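Local coordinates for Oxidored_FMN domain-containing protein ([Pseudomonas] geniculata N1, PDB 6L6J) that acts as an amine oxidase on 6-hydroxypseudooxynicotine and binds FMN, a [4Fe-4S] cluster and ADP, at residues Met33-Leu38 with Asp80-Pro85; Arg88-Val93 with Ala162-Val167; Ser357-Cys362 with Ala368-Val373. All coordinates share one frame; numbering follows the deposited sequence.

Contact 1: Met33-Leu38 with Asp80-Pro85; sequences MGMTAL and DKYIEP. With SO4 (sulfate ion), chain G.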
ATOM      1  N   MET A  33      -1.544   7.912  11.424  1.00 28.55           N
ATOM      2  CA  MET A  33      -2.285   8.578  12.523  1.00 30.14           C
ATOM      3  C   MET A  33      -1.470   8.292  13.781  1.00 36.34           C
ATOM      4  O   MET A  33      -1.147   7.079  14.009  1.00 48.13           O
ATOM      5  CB  MET A  33      -3.680   7.976  12.733  1.00 28.17           C
ATOM      6  CG  MET A  33      -4.386   7.573  11.475  1.00 27.21           C
ATOM      7  SD  MET A  33      -5.299   6.033  11.686  1.00 24.25           S
ATOM      8  CE  MET A  33      -6.112   5.962  10.090  1.00 24.24           C
ATOM      9  N   GLY A  34      -1.112   9.303  14.552  1.00 34.91           N
ATOM     10  CA  GLY A  34      -0.244   9.067  15.723  1.00 37.49           C
ATOM     11  C   GLY A  34      -1.045   9.175  17.004  1.00 38.44           C
ATOM     12  O   GLY A  34      -2.245   8.815  16.984  1.00 37.13           O
ATOM     13  N   MET A  35      -0.414   9.725  18.045  1.00 35.06           N
ATOM     14  CA  MET A  35      -1.086  10.153  19.296  1.00 34.79           C
ATOM     15  C   MET A  35      -1.904  11.401  18.990  1.00 33.82           C
ATOM     16  O   MET A  35      -2.861  11.705  19.731  1.00 32.18           O
ATOM     17  CB  MET A  35      -0.055  10.458  20.387  1.00 34.21           C
ATOM     18  CG  MET A  35       0.961   9.347  20.541  1.00 36.36           C
ATOM     19  SD  MET A  35       0.185   7.695  20.500  1.00 37.23           S
ATOM     20  CE  MET A  35      -0.103   7.455  22.258  1.00 34.90           C
ATOM     21  N   THR A  36      -1.546  12.069  17.905  1.00 35.85           N
ATOM     22  CA  THR A  36      -2.162  13.333  17.445  1.00 39.78           C
ATOM     23  C   THR A  36      -3.552  13.017  16.861  1.00 39.81           C
ATOM     24  O   THR A  36      -4.381  13.926  16.833  1.00 45.08           O
ATOM     25  CB  THR A  36      -1.136  14.055  16.564  1.00 43.28           C
ATOM     26  OG1 THR A  36      -0.219  13.091  16.041  1.00 46.51           O
ATOM     27  CG2 THR A  36      -0.305  15.054  17.341  1.00 45.95           C
ATOM     28  N   ALA A  37      -3.820  11.766  16.474  1.00 37.13           N
ATOM     29  CA  ALA A  37      -5.096  11.324  15.859  1.00 35.68           C
ATOM     30  C   ALA A  37      -5.475   9.947  16.423  1.00 37.09           C
ATOM     31  O   ALA A  37      -5.608   8.959  15.658  1.00 33.78           O
ATOM     32  CB  ALA A  37      -4.975  11.315  14.354  1.00 33.11           C
ATOM     33  N   LEU A  38      -5.672   9.908  17.741  1.00 36.82           N
ATOM     34  CA  LEU A  38      -5.976   8.686  18.534  1.00 34.24           C
ATOM     35  C   LEU A  38      -7.248   8.012  17.994  1.00 33.09           C
ATOM     36  O   LEU A  38      -7.279   6.777  17.896  1.00 28.55           O
ATOM     37  CB  LEU A  38      -6.123   9.107  20.002  1.00 32.67           C
ATOM     38  CG  LEU A  38      -6.098   7.995  21.048  1.00 33.37           C
ATOM     39  CD1 LEU A  38      -4.797   7.214  20.992  1.00 33.30           C
ATOM     40  CD2 LEU A  38      -6.320   8.577  22.444  1.00 32.38           C
ATOM     41  N   ASP A  80       5.124   7.954  30.234  1.00 35.54           N
ATOM     42  CA  ASP A  80       3.943   7.368  30.925  1.00 34.63           C
ATOM     43  C   ASP A  80       2.637   8.033  30.451  1.00 31.50           C
ATOM     44  O   ASP A  80       1.569   7.387  30.552  1.00 31.30           O
ATOM     45  CB  ASP A  80       4.118   7.434  32.452  1.00 33.00           C
ATOM     46  CG  ASP A  80       4.969   6.313  33.041  1.00 34.32           C
ATOM     47  OD1 ASP A  80       5.579   5.518  32.264  1.00 35.09           O
ATOM     48  OD2 ASP A  80       5.007   6.214  34.266  1.00 33.32           O
ATOM     49  N   LYS A  81       2.689   9.266  29.962  1.00 29.74           N
ATOM     50  CA  LYS A  81       1.472  10.009  29.542  1.00 31.83           C
ATOM     51  C   LYS A  81       0.843   9.313  28.334  1.00 31.35           C
ATOM     52  O   LYS A  81      -0.354   9.560  28.091  1.00 28.24           O
ATOM     53  CB  LYS A  81       1.785  11.481  29.241  1.00 38.00           C
ATOM     54  CG  LYS A  81       2.462  11.814  27.907  1.00 40.25           C
ATOM     55  CD  LYS A  81       2.817  13.310  27.805  1.00 44.94           C
ATOM     56  CE  LYS A  81       3.132  13.809  26.405  1.00 51.63           C
ATOM     57  NZ  LYS A  81       4.597  13.958  26.162  1.00 54.89           N
ATOM     58  N   TYR A  82       1.611   8.466  27.632  1.00 32.52           N
ATOM     59  CA  TYR A  82       1.168   7.747  26.402  1.00 33.09           C
ATOM     60  C   TYR A  82       0.429   6.434  26.756  1.00 34.06           C
ATOM     61  O   TYR A  82      -0.299   5.899  25.856  1.00 32.53           O
ATOM     62  CB  TYR A  82       2.352   7.539  25.452  1.00 31.71           C
ATOM     63  CG  TYR A  82       3.009   8.803  24.965  1.00 31.95           C
ATOM     64  CD1 TYR A  82       2.300   9.774  24.265  1.00 32.57           C
ATOM     65  CD2 TYR A  82       4.358   9.031  25.199  1.00 33.04           C
ATOM     66  CE1 TYR A  82       2.915  10.944  23.822  1.00 31.86           C
ATOM     67  CE2 TYR A  82       4.980  10.196  24.776  1.00 30.39           C
ATOM     68  CZ  TYR A  82       4.256  11.159  24.101  1.00 31.76           C
ATOM     69  OH  TYR A  82       4.905  12.298  23.700  1.00 36.49           O
ATOM     70  N   ILE A  83       0.531   5.963  28.016  1.00 33.22           N
ATOM     71  CA  ILE A  83      -0.047   4.664  28.485  1.00 33.66           C
ATOM     72  C   ILE A  83      -1.575   4.680  28.334  1.00 35.93           C
ATOM     73  O   ILE A  83      -2.091   3.771  27.703  1.00 40.82           O
ATOM     74  CB  ILE A  83       0.356   4.329  29.937  1.00 31.70           C
ATOM     75  CG1 ILE A  83       1.859   4.072  30.064  1.00 32.24           C
ATOM     76  CG2 ILE A  83      -0.465   3.155  30.461  1.00 29.06           C
ATOM     77  CD1 ILE A  83       2.321   3.806  31.471  1.00 31.02           C
ATOM     78  N   GLU A  84      -2.262   5.655  28.923  1.00 38.94           N
ATOM     79  CA  GLU A  84      -3.748   5.704  28.941  1.00 43.66           C
ATOM     80  C   GLU A  84      -4.255   5.863  27.506  1.00 42.30           C
ATOM     81  O   GLU A  84      -5.138   5.125  27.079  1.00 40.05           O
ATOM     82  CB  GLU A  84      -4.256   6.793  29.897  1.00 47.20           C
ATOM     83  CG  GLU A  84      -5.606   6.474  30.524  1.00 52.37           C
ATOM     84  CD  GLU A  84      -6.819   6.559  29.585  1.00 63.90           C
ATOM     85  OE1 GLU A  84      -7.310   5.462  29.122  1.00 56.91           O
ATOM     86  OE2 GLU A  84      -7.315   7.717  29.334  1.00 58.49           O
ATOM     87  N   PRO A  85      -3.724   6.817  26.705  1.00 41.57           N
ATOM     88  CA  PRO A  85      -4.060   6.899  25.279  1.00 39.34           C
ATOM     89  C   PRO A  85      -3.988   5.564  24.514  1.00 38.86           C
ATOM     90  O   PRO A  85      -4.914   5.268  23.759  1.00 40.76           O
ATOM     91  CB  PRO A  85      -3.007   7.878  24.733  1.00 40.04           C
ATOM     92  CG  PRO A  85      -2.712   8.792  25.901  1.00 40.75           C
ATOM     93  CD  PRO A  85      -2.815   7.898  27.129  1.00 42.38           C
TER
HETATM   94  S   SO4 G 706       5.001  16.523  22.583  1.00 86.91           S
HETATM   95  O1  SO4 G 706       4.184  15.729  23.488  1.00 71.75           O
HETATM   96  O2  SO4 G 706       5.355  17.770  23.208  1.00 86.16           O
HETATM   97  O3  SO4 G 706       6.202  15.811  22.241  1.00 80.40           O
HETATM   98  O4  SO4 G 706       4.264  16.800  21.379  1.00 89.58           O

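Contact 2: Arg88-Val93 with Ala162-Val167; sequences RVVAAV and AGFDIV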
ATOM      1  N   ARG A  88      -6.680   2.676  25.324  1.00 32.00           N
ATOM      2  CA  ARG A  88      -7.941   2.782  24.551  1.00 33.50           C
ATOM      3  C   ARG A  88      -7.839   1.897  23.302  1.00 35.48           C
ATOM      4  O   ARG A  88      -8.855   1.269  22.953  1.00 32.45           O
ATOM      5  CB  ARG A  88      -8.210   4.242  24.188  1.00 34.38           C
ATOM      6  CG  ARG A  88      -8.171   5.183  25.385  1.00 33.47           C
ATOM      7  CD  ARG A  88      -9.411   6.025  25.524  1.00 32.20           C
ATOM      8  NE  ARG A  88      -9.366   7.244  24.735  1.00 31.41           N
ATOM      9  CZ  ARG A  88     -10.211   7.555  23.756  1.00 32.14           C
ATOM     10  NH1 ARG A  88     -11.169   6.719  23.400  1.00 30.31           N
ATOM     11  NH2 ARG A  88     -10.087   8.709  23.121  1.00 33.71           N
ATOM     12  N   VAL A  89      -6.656   1.874  22.662  1.00 34.02           N
ATOM     13  CA  VAL A  89      -6.393   1.102  21.416  1.00 30.82           C
ATOM     14  C   VAL A  89      -6.537  -0.377  21.770  1.00 33.00           C
ATOM     15  O   VAL A  89      -7.324  -1.083  21.093  1.00 33.25           O
ATOM     16  CB  VAL A  89      -4.998   1.393  20.841  1.00 32.41           C
ATOM     17  CG1 VAL A  89      -4.815   0.691  19.501  1.00 31.76           C
ATOM     18  CG2 VAL A  89      -4.715   2.888  20.705  1.00 32.17           C
ATOM     19  N   VAL A  90      -5.818  -0.806  22.812  1.00 31.24           N
ATOM     20  CA  VAL A  90      -5.890  -2.178  23.393  1.00 29.96           C
ATOM     21  C   VAL A  90      -7.354  -2.562  23.635  1.00 27.67           C
ATOM     22  O   VAL A  90      -7.749  -3.669  23.225  1.00 32.38           O
ATOM     23  CB  VAL A  90      -5.054  -2.275  24.685  1.00 29.84           C
ATOM     24  CG1 VAL A  90      -5.194  -3.623  25.385  1.00 26.23           C
ATOM     25  CG2 VAL A  90      -3.583  -1.982  24.386  1.00 30.34           C
ATOM     26  N   ALA A  91      -8.131  -1.688  24.261  1.00 26.52           N
ATOM     27  CA  ALA A  91      -9.537  -1.940  24.666  1.00 26.15           C
ATOM     28  C   ALA A  91     -10.396  -2.207  23.430  1.00 27.59           C
ATOM     29  O   ALA A  91     -11.170  -3.196  23.457  1.00 32.40           O
ATOM     30  CB  ALA A  91     -10.078  -0.795  25.472  1.00 25.40           C
ATOM     31  N   ALA A  92     -10.234  -1.409  22.375  1.00 27.42           N
ATOM     32  CA  ALA A  92     -10.989  -1.520  21.102  1.00 28.78           C
ATOM     33  C   ALA A  92     -10.592  -2.798  20.356  1.00 29.86           C
ATOM     34  O   ALA A  92     -11.402  -3.295  19.528  1.00 32.04           O
ATOM     35  CB  ALA A  92     -10.757  -0.297  20.248  1.00 29.92           C
ATOM     36  N   VAL A  93      -9.398  -3.325  20.634  1.00 29.12           N
ATOM     37  CA  VAL A  93      -8.873  -4.582  20.013  1.00 27.23           C
ATOM     38  C   VAL A  93      -9.322  -5.776  20.875  1.00 28.81           C
ATOM     39  O   VAL A  93     -10.046  -6.656  20.330  1.00 29.47           O
ATOM     40  CB  VAL A  93      -7.345  -4.509  19.792  1.00 25.26           C
ATOM     41  CG1 VAL A  93      -6.679  -5.860  19.581  1.00 25.14           C
ATOM     42  CG2 VAL A  93      -7.013  -3.598  18.626  1.00 26.08           C
ATOM     43  N   ALA A 162      -0.368  -0.790  29.714  1.00 32.24           N
ATOM     44  CA  ALA A 162      -1.369  -0.406  28.695  1.00 30.88           C
ATOM     45  C   ALA A 162      -2.305  -1.596  28.388  1.00 30.36           C
ATOM     46  O   ALA A 162      -3.469  -1.381  27.964  1.00 28.66           O
ATOM     47  CB  ALA A 162      -0.620   0.085  27.472  1.00 30.96           C
ATOM     48  N   GLY A 163      -1.799  -2.818  28.558  1.00 30.51           N
ATOM     49  CA  GLY A 163      -2.560  -4.075  28.424  1.00 33.25           C
ATOM     50  C   GLY A 163      -2.275  -4.851  27.148  1.00 33.09           C
ATOM     51  O   GLY A 163      -3.070  -5.770  26.845  1.00 32.48           O
ATOM     52  N   PHE A 164      -1.214  -4.485  26.423  1.00 31.97           N
ATOM     53  CA  PHE A 164      -0.721  -5.211  25.228  1.00 33.01           C
ATOM     54  C   PHE A 164      -0.388  -6.655  25.647  1.00 32.86           C
ATOM     55  O   PHE A 164       0.199  -6.905  26.730  1.00 30.08           O
ATOM     56  CB  PHE A 164       0.472  -4.470  24.593  1.00 35.72           C
ATOM     57  CG  PHE A 164       0.146  -3.161  23.899  1.00 34.65           C
ATOM     58  CD1 PHE A 164      -0.494  -3.144  22.666  1.00 32.91           C
ATOM     59  CD2 PHE A 164       0.467  -1.941  24.481  1.00 34.92           C
ATOM     60  CE1 PHE A 164      -0.803  -1.945  22.039  1.00 31.17           C
ATOM     61  CE2 PHE A 164       0.157  -0.743  23.848  1.00 33.37           C
ATOM     62  CZ  PHE A 164      -0.466  -0.747  22.626  1.00 31.30           C
ATOM     63  N   ASP A 165      -0.754  -7.601  24.789  1.00 34.69           N
ATOM     64  CA  ASP A 165      -0.556  -9.060  25.001  1.00 34.62           C
ATOM     65  C   ASP A 165       0.798  -9.491  24.446  1.00 34.30           C
ATOM     66  O   ASP A 165       1.366 -10.488  24.975  1.00 33.29           O
ATOM     67  CB  ASP A 165      -1.682  -9.855  24.334  1.00 32.87           C
ATOM     68  CG  ASP A 165      -3.047  -9.440  24.844  1.00 34.21           C
ATOM     69  OD1 ASP A 165      -3.343  -9.696  26.044  1.00 32.19           O
ATOM     70  OD2 ASP A 165      -3.789  -8.828  24.052  1.00 36.56           O
ATOM     71  N   ILE A 166       1.244  -8.807  23.382  1.00 35.53           N
ATOM     72  CA  ILE A 166       2.457  -9.148  22.579  1.00 33.02           C
ATOM     73  C   ILE A 166       3.299  -7.879  22.458  1.00 33.68           C
ATOM     74  O   ILE A 166       2.802  -6.885  21.873  1.00 34.26           O
ATOM     75  CB  ILE A 166       2.078  -9.705  21.191  1.00 35.13           C
ATOM     76  CG1 ILE A 166       1.052 -10.842  21.280  1.00 38.05           C
ATOM     77  CG2 ILE A 166       3.325 -10.140  20.435  1.00 34.62           C
ATOM     78  CD1 ILE A 166       0.363 -11.170  19.966  1.00 38.39           C
ATOM     79  N   VAL A 167       4.523  -7.922  22.980  1.00 31.02           N
ATOM     80  CA  VAL A 167       5.477  -6.780  23.005  1.00 29.62           C
ATOM     81  C   VAL A 167       6.659  -7.175  22.122  1.00 29.09           C
ATOM     82  O   VAL A 167       7.213  -8.253  22.385  1.00 31.27           O
ATOM     83  CB  VAL A 167       5.882  -6.466  24.456  1.00 30.25           C
ATOM     84  CG1 VAL A 167       6.954  -5.403  24.572  1.00 31.44           C
ATOM     85  CG2 VAL A 167       4.669  -6.070  25.280  1.00 31.73           C
TER

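Contact 3: Ser357-Cys362 with Ala368-Val373; sequences SSRIRC and AGEEHV. With SF4 (iron/sulfur cluster), chain C.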
ATOM      1  N   SER A 357       3.896  10.819   4.699  1.00 27.52           N
ATOM      2  CA  SER A 357       3.511  11.103   6.113  1.00 26.72           C
ATOM      3  C   SER A 357       2.059  11.580   6.231  1.00 26.05           C
ATOM      4  O   SER A 357       1.812  12.435   7.067  1.00 25.16           O
ATOM      5  CB  SER A 357       4.422  12.129   6.713  1.00 29.42           C
ATOM      6  OG  SER A 357       5.778  11.879   6.361  1.00 33.04           O
ATOM      7  N   SER A 358       1.140  11.020   5.439  1.00 28.17           N
ATOM      8  CA  SER A 358      -0.307  11.337   5.475  1.00 30.25           C
ATOM      9  C   SER A 358      -1.127  10.094   5.850  1.00 27.77           C
ATOM     10  O   SER A 358      -0.719   8.990   5.490  1.00 26.78           O
ATOM     11  CB  SER A 358      -0.783  11.918   4.165  1.00 33.30           C
ATOM     12  OG  SER A 358      -2.173  11.629   3.988  1.00 38.36           O
ATOM     13  N   ARG A 359      -2.282  10.313   6.496  1.00 26.78           N
ATOM     14  CA  ARG A 359      -3.358   9.302   6.748  1.00 27.27           C
ATOM     15  C   ARG A 359      -3.390   8.253   5.618  1.00 24.76           C
ATOM     16  O   ARG A 359      -3.383   8.643   4.435  1.00 24.56           O
ATOM     17  CB  ARG A 359      -4.726  10.001   6.861  1.00 26.58           C
ATOM     18  CG  ARG A 359      -5.799   9.181   7.561  1.00 26.04           C
ATOM     19  CD  ARG A 359      -7.014   9.988   7.978  1.00 25.83           C
ATOM     20  NE  ARG A 359      -8.003  10.100   6.907  1.00 26.90           N
ATOM     21  CZ  ARG A 359      -8.189  11.167   6.121  1.00 25.93           C
ATOM     22  NH1 ARG A 359      -7.455  12.255   6.242  1.00 24.55           N
ATOM     23  NH2 ARG A 359      -9.127  11.144   5.200  1.00 26.73           N
ATOM     24  N   ILE A 360      -3.447   6.979   5.987  1.00 24.08           N
ATOM     25  CA  ILE A 360      -3.493   5.795   5.070  1.00 23.58           C
ATOM     26  C   ILE A 360      -4.817   5.777   4.290  1.00 21.95           C
ATOM     27  O   ILE A 360      -5.823   6.252   4.810  1.00 23.31           O
ATOM     28  CB  ILE A 360      -3.278   4.487   5.862  1.00 24.58           C
ATOM     29  CG1 ILE A 360      -3.183   3.257   4.943  1.00 25.48           C
ATOM     30  CG2 ILE A 360      -4.365   4.298   6.908  1.00 25.72           C
ATOM     31  CD1 ILE A 360      -2.715   2.000   5.642  1.00 25.13           C
ATOM     32  N   ARG A 361      -4.792   5.265   3.064  1.00 21.62           N
ATOM     33  CA  ARG A 361      -5.999   4.985   2.236  1.00 23.29           C
ATOM     34  C   ARG A 361      -5.797   3.642   1.529  1.00 22.62           C
ATOM     35  O   ARG A 361      -4.652   3.173   1.504  1.00 21.24           O
ATOM     36  CB  ARG A 361      -6.236   6.081   1.188  1.00 23.17           C
ATOM     37  CG  ARG A 361      -5.346   5.961  -0.045  1.00 23.40           C
ATOM     38  CD  ARG A 361      -5.261   7.259  -0.812  1.00 24.15           C
ATOM     39  NE  ARG A 361      -6.543   7.612  -1.411  1.00 25.83           N
ATOM     40  CZ  ARG A 361      -6.785   8.759  -2.035  1.00 26.95           C
ATOM     41  NH1 ARG A 361      -5.832   9.676  -2.123  1.00 26.71           N
ATOM     42  NH2 ARG A 361      -7.984   8.992  -2.551  1.00 27.08           N
ATOM     43  N   CYS A 362      -6.855   3.099   0.925  1.00 23.29           N
ATOM     44  CA  CYS A 362      -6.837   1.818   0.160  1.00 24.75           C
ATOM     45  C   CYS A 362      -7.682   1.950  -1.111  1.00 25.97           C
ATOM     46  O   CYS A 362      -8.831   2.403  -1.038  1.00 27.31           O
ATOM     47  CB  CYS A 362      -7.353   0.653   0.994  1.00 24.45           C
ATOM     48  SG  CYS A 362      -7.379  -0.927   0.106  1.00 25.98           S
ATOM     49  N   ALA A 368     -10.855   2.368   4.601  1.00 27.67           N
ATOM     50  CA  ALA A 368      -9.511   2.325   5.230  1.00 27.25           C
ATOM     51  C   ALA A 368      -9.051   3.762   5.466  1.00 26.67           C
ATOM     52  O   ALA A 368      -8.901   4.469   4.477  1.00 24.00           O
ATOM     53  CB  ALA A 368      -8.519   1.571   4.368  1.00 26.87           C
ATOM     54  N   GLY A 369      -8.876   4.144   6.738  1.00 28.83           N
ATOM     55  CA  GLY A 369      -8.419   5.477   7.179  1.00 28.98           C
ATOM     56  C   GLY A 369      -9.534   6.511   7.208  1.00 28.14           C
ATOM     57  O   GLY A 369      -9.210   7.682   7.477  1.00 27.61           O
ATOM     58  N   GLU A 370     -10.778   6.101   6.927  1.00 28.16           N
ATOM     59  CA  GLU A 370     -11.991   6.962   6.987  1.00 30.26           C
ATOM     60  C   GLU A 370     -12.946   6.497   8.099  1.00 31.03           C
ATOM     61  O   GLU A 370     -14.063   7.083   8.186  1.00 30.66           O
ATOM     62  CB  GLU A 370     -12.784   6.907   5.674  1.00 31.43           C
ATOM     63  CG  GLU A 370     -12.043   7.412   4.455  1.00 31.21           C
ATOM     64  CD  GLU A 370     -11.470   8.805   4.583  1.00 31.57           C
ATOM     65  OE1 GLU A 370     -12.229   9.737   4.938  1.00 29.85           O
ATOM     66  OE2 GLU A 370     -10.240   8.943   4.319  1.00 33.58           O
ATOM     67  N   GLU A 371     -12.581   5.467   8.871  1.00 29.57           N
ATOM     68  CA  GLU A 371     -13.470   4.842   9.901  1.00 30.64           C
ATOM     69  C   GLU A 371     -13.985   5.935  10.866  1.00 34.23           C
ATOM     70  O   GLU A 371     -15.218   5.991  11.121  1.00 30.07           O
ATOM     71  CB  GLU A 371     -12.742   3.722  10.662  1.00 29.63           C
ATOM     72  CG  GLU A 371     -12.299   2.543   9.798  1.00 27.92           C
ATOM     73  CD  GLU A 371     -10.902   2.599   9.174  1.00 26.31           C
ATOM     74  OE1 GLU A 371     -10.243   3.654   9.197  1.00 22.84           O
ATOM     75  OE2 GLU A 371     -10.474   1.560   8.637  1.00 28.50           O
ATOM     76  N   HIS A 372     -13.084   6.812  11.344  1.00 36.15           N
ATOM     77  CA  HIS A 372     -13.401   7.932  12.275  1.00 32.88           C
ATOM     78  C   HIS A 372     -13.717   9.206  11.492  1.00 33.09           C
ATOM     79  O   HIS A 372     -14.740   9.793  11.804  1.00 39.45           O
ATOM     80  CB  HIS A 372     -12.267   8.198  13.269  1.00 31.98           C
ATOM     81  CG  HIS A 372     -12.515   9.427  14.071  1.00 33.94           C
ATOM     82  ND1 HIS A 372     -13.329   9.428  15.193  1.00 33.15           N
ATOM     83  CD2 HIS A 372     -12.120  10.716  13.884  1.00 37.05           C
ATOM     84  CE1 HIS A 372     -13.389  10.658  15.692  1.00 33.04           C
ATOM     85  NE2 HIS A 372     -12.656  11.470  14.906  1.00 31.59           N
ATOM     86  N   VAL A 373     -12.865   9.621  10.547  1.00 30.49           N
ATOM     87  CA  VAL A 373     -12.946  10.944   9.847  1.00 31.14           C
ATOM     88  C   VAL A 373     -14.314  11.088   9.163  1.00 30.81           C
ATOM     89  O   VAL A 373     -14.912  12.185   9.198  1.00 29.13           O
ATOM     90  CB  VAL A 373     -11.811  11.143   8.819  1.00 32.13           C
ATOM     91  CG1 VAL A 373     -12.143  12.231   7.811  1.00 32.46           C
ATOM     92  CG2 VAL A 373     -10.469  11.451   9.476  1.00 31.54           C
TER
HETATM   93 FE1  SF4 C 702      -3.723  -1.258  -2.997  1.00 30.88          FE
HETATM   94 FE2  SF4 C 702      -3.771  -3.648  -1.146  1.00 28.47          FE
HETATM   95 FE3  SF4 C 702      -5.568  -1.312  -0.659  1.00 28.81          FE
HETATM   96 FE4  SF4 C 702      -2.603  -1.089  -0.126  1.00 30.12          FE
HETATM   97  S1  SF4 C 702      -4.115  -2.363   0.509  1.00 22.10           S
HETATM   98  S2  SF4 C 702      -4.012  -0.013  -1.318  1.00 26.82           S
HETATM   99  S3  SF4 C 702      -2.251  -2.301  -1.813  1.00 27.41           S
HETATM  100  S4  SF4 C 702      -5.225  -2.574  -2.273  1.00 23.77           S

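Contact 1: Met33-Leu38 with Asp80-Pro85
Leu38 and Pro85 mark the closest backbone approach here, with CA of Leu38 7.2 Å from CA of Pro85, a separation left to side chains to bridge. Both segments lead into neighbouring outer helices of the TIM barrel. Residues 33-38 belong to the loop after strand 24-26, with Ala37 as N-cap of helix 38-51. Residues 80-85 form a 3-10 turn, in which Ile83 N bonds to Asp80 O at 3.1 Å, and pass into helix 83-94. No hydrogen bond crosses between them; about 200 Å² is buried by apolar packing.

Met35 contributes the largest single share, about a third. CG lies anti to the carbonyl carbon, which sends the chain toward the turn, and bends at chi2 and chi3 (-43° and -92°) bring the methyl into the corner between Tyr82 and Pro85. There CE meets CB of Pro85 at 3.8 Å and CD1 of Tyr82 at 3.9 Å, approaching the ring obliquely. Leu38 packs further along, at Pro85: with CG anti to the backbone N (chi1 -165°), both methyls lie against the Pro85 carbonyl, CD1 3.4 Å from Pro85 O, while CD2 also reaches Pro85 CB at 4.1 Å. Leu86 and Arg76 also pack against Met35, and Leu38 touches Arg88 on the next turn of the helix.

Tyr82 is held by more than Met35. Lys81 CG covers one ring face, over its centre, while Tyr78 meets the ring edge-to-face. Arg76 bonds both the phenol oxygen and a sulfate, probably from the crystallisation liquor, so the hydroxyl lies among cationic groups gathered round an anion. Lys81 completes the cluster, its bent end placing NZ 3.0 Å from Tyr82 OH and 3.2 Å from sulfate O1, a hydrogen bond in each case.

Contact 2: Arg88-Val93 with Ala162-Val167
Val90 reaches from helix 83-94 to Ala162, Gly163 and Phe164, and it supplies most of the helix's share of the 177 Å² buried. CG1 lies anti to the backbone N (chi1 175°), which divides the work between its two methyls. CG1 runs up to the peptide carbonyl, 3.4 Å from Gly163 O. CG2 points at the aromatic ring: it stands 3.6 Å from the centroid of the Phe164 ring, 9° off the normal, a CH-pi contact over the middle of the face. The same methyl lies 3.6 Å from Ala162 O.

In Phe164, a chi1 of -71° carries the ring toward the helix, and the turn about chi2 sets its face against Val90. Ala159 of helix 142-162 packs on the ring, as do Leu58 and Val102 of two barrel strands. Gly163, with positive phi, closes helix 142-162 in a Schellman motif and lets the chain turn toward strand 166-171. Asp165, next in line, is held by a salt bridge to Lys94 and a bond from Ala100 N. Helix 83-94 thus packs beside the turn from helix 142-162 into strand 166-171, a helix-to-strand turn of the (beta/alpha)8 barrel.

Contact 3: Ser357-Cys362 with Ala368-Val373
Arg359 grips the backbone and side chain of the facing turn at once, within the loop that brings the fourth cysteine ligand to the [4Fe-4S] cluster. Its NE donates to Gly369 O at 2.8 Å (144° at the hydrogen), and its NH2 forms a salt bridge with OE2 of Glu370 at 2.6 Å (155°). Both acceptors lie at the edge of the guanidinium, near its plane, and OE2 is met on its syn side, with the guanidinium and carboxylate planes 65° apart; two neighbouring donors thus fix the rotation of the group. A bend at chi3 in an otherwise extended chain turns the NE/NH2 edge of the guanidinium toward Gly369 O and Glu370. Glu370 OE1 is taken by Ser374 OG.

Val373 CG2 lies over one guanidinium face, offset toward its rim, 3.8 Å from Arg359 NE. Behind the arginine the two backbones close up: Gly369 CA, at positive phi, makes a CA-H...O contact of 3.6 Å with Ile360 O. Ile360 itself packs on Ile324 and touches the FMN. At the cluster end, Ala368 CB rests against Cys362 CB at 3.7 Å. Beyond that methylene, Cys362 SG binds the iron FE3 at 2.0 Å.

Overall arrangement
Contacts 1 and 2 share helix 83-94 and have centres about 12 Å apart; Leu38 CD2 of the first lies 3.8 Å from Arg88 NH2 of the second. The centres of contacts 1 and 3 are about 17 Å apart, yet the two are joined through Met33, whose CE packs 3.7 Å from Gly369 CA and also touches Ile360. Contacts 2 and 3 do not meet: about 21 Å separates their centres and about 8 Å their nearest atoms. Contact 3 is set apart by its cofactors, bordering both: the side chain of Ile360 touches FMN and Cys362 binds an iron of the cluster. The side chains of Met35 and Phe164 are each about 13 Å from FMN; contacts 1 and 2 pack the barrel's outer layer.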